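Local coordinates for protein ubiquinol-cytochrome C chaperone (PDB 6RWT) that probably acts as a bacterial counterpart of the chaperone Cbp3, which binds newly synthesised cytochrome b during assembly of respiratory complex III, at residues A[165-169]-A[170-174]. Numbering follows the deposited sequence.
Sequences EALAA and GDISY
Leu-167 and Ile-172 meet across the C-terminal end of helix 164-168, where the chain stops winding and runs on extended. The backbone turn is a Schellman motif, identified by two bonds back into the last turn and by the positive phi of Gly-170 (103°). Asp-171 N donates to Ala-166 O at 3.0 Å, fairly straight at 157° and with the donor tilted from the carbonyl plane. The second bond runs from Gly-170 N to Leu-167 O, also 3.0 Å, but its donor stands well above the plane of that carbonyl, away from the lone-pair directions. At these backbone angles a beta carbon would sit against Ala-169 O, which is the steric reason the position is a glycine.

The tight part combines this backbone turn at buried Gly-170 with an apolar contact. Leu-167 CD1 lies 3.8 Å from Ile-172 CB and 4.0 Å from Ile-172 CG1, both residues being buried. The leucine's beta carbon points away from the following segment, yet with CG anti to the backbone N (chi1 -172°) the chi2 turn carries CD1 back to the isoleucine.

On the solvent side contact is sparser. Exposed Asp-171 rests its CB 3.4 Å from Ala-166 O, whereas its carboxylate oxygen OD2 stays 4.0 Å from Ala-166 O and 4.2 Å from Ala-166 CB, so the acid group only skirts the helix end. Asp-171 also centres an inverse gamma turn, closed by a weak bond from Ile-172 N to Gly-170 O.

Around this helix end, Ile-172 packs on Val-20 and Val-23 of helix 2-28 and on Leu-159 of helix 145-161, while Leu-167 reaches Arg-60 and Met-61 of helix 43-61 and Leu-68 of helix 66-89, so the turn joins four helices of the all-helical fold.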
# COMPACT_ATOMS: atom_id res chain seq x y z
N GLU A 165 12.35 13.01 -8.37
CA GLU A 165 12.79 12.62 -9.72
C GLU A 165 12.97 11.11 -9.87
O GLU A 165 12.47 10.51 -10.83
CB GLU A 165 14.10 13.37 -10.08
CG GLU A 165 14.66 13.07 -11.47
CD GLU A 165 15.82 13.98 -11.86
OE1 GLU A 165 15.92 14.32 -13.06
OE2 GLU A 165 16.63 14.35 -10.99
N ALA A 166 13.67 10.49 -8.92
CA ALA A 166 13.93 9.04 -8.97
C ALA A 166 12.64 8.24 -8.80
O ALA A 166 12.43 7.23 -9.49
CB ALA A 166 14.94 8.64 -7.91
N LEU A 167 11.77 8.69 -7.90
CA LEU A 167 10.50 7.99 -7.64
C LEU A 167 9.59 8.05 -8.87
O LEU A 167 8.99 7.03 -9.25
CB LEU A 167 9.81 8.58 -6.41
CG LEU A 167 8.57 7.85 -5.88
CD1 LEU A 167 8.82 6.37 -5.63
CD2 LEU A 167 8.11 8.53 -4.60
N ALA A 168 9.51 9.21 -9.51
CA ALA A 168 8.70 9.36 -10.73
C ALA A 168 9.23 8.52 -11.91
O ALA A 168 8.45 8.14 -12.79
CB ALA A 168 8.59 10.82 -11.12
N ALA A 169 10.53 8.24 -11.91
CA ALA A 169 11.15 7.33 -12.89
C ALA A 169 10.96 5.83 -12.58
O ALA A 169 11.39 4.98 -13.37
CB ALA A 169 12.64 7.65 -13.02
N GLY A 170 10.34 5.50 -11.44
CA GLY A 170 10.03 4.13 -11.05
C GLY A 170 10.95 3.51 -10.00
O GLY A 170 10.79 2.33 -9.68
N ASP A 171 11.86 4.29 -9.42
CA ASP A 171 12.85 3.75 -8.46
C ASP A 171 12.34 3.72 -7.01
O ASP A 171 12.88 4.38 -6.12
CB ASP A 171 14.18 4.53 -8.54
CG ASP A 171 14.86 4.40 -9.90
OD1 ASP A 171 14.52 3.50 -10.69
OD2 ASP A 171 15.78 5.20 -10.16
N ILE A 172 11.31 2.91 -6.78
CA ILE A 172 10.70 2.73 -5.45
C ILE A 172 11.34 1.53 -4.75
O ILE A 172 11.71 0.54 -5.40
CB ILE A 172 9.15 2.57 -5.57
CG1 ILE A 172 8.47 2.66 -4.20
CG2 ILE A 172 8.76 1.25 -6.26
CD1 ILE A 172 6.95 2.77 -4.28
N SER A 173 11.48 1.61 -3.43
CA SER A 173 11.90 0.46 -2.62
C SER A 173 11.31 0.52 -1.22
O SER A 173 10.98 1.60 -0.70
CB SER A 173 13.43 0.32 -2.58
OG SER A 173 14.04 1.48 -2.04
N TYR A 174 11.13 -0.66 -0.63
CA TYR A 174 10.72 -0.85 0.76
C TYR A 174 11.86 -1.52 1.52
O TYR A 174 12.81 -2.06 0.92
CB TYR A 174 9.46 -1.72 0.83
CG TYR A 174 8.22 -1.05 0.25
CD1 TYR A 174 8.02 -0.97 -1.14
CD2 TYR A 174 7.27 -0.44 1.07
CE1 TYR A 174 6.91 -0.33 -1.67
CE2 TYR A 174 6.16 0.19 0.55
CZ TYR A 174 5.97 0.26 -0.83
OH TYR A 174 4.86 0.90 -1.37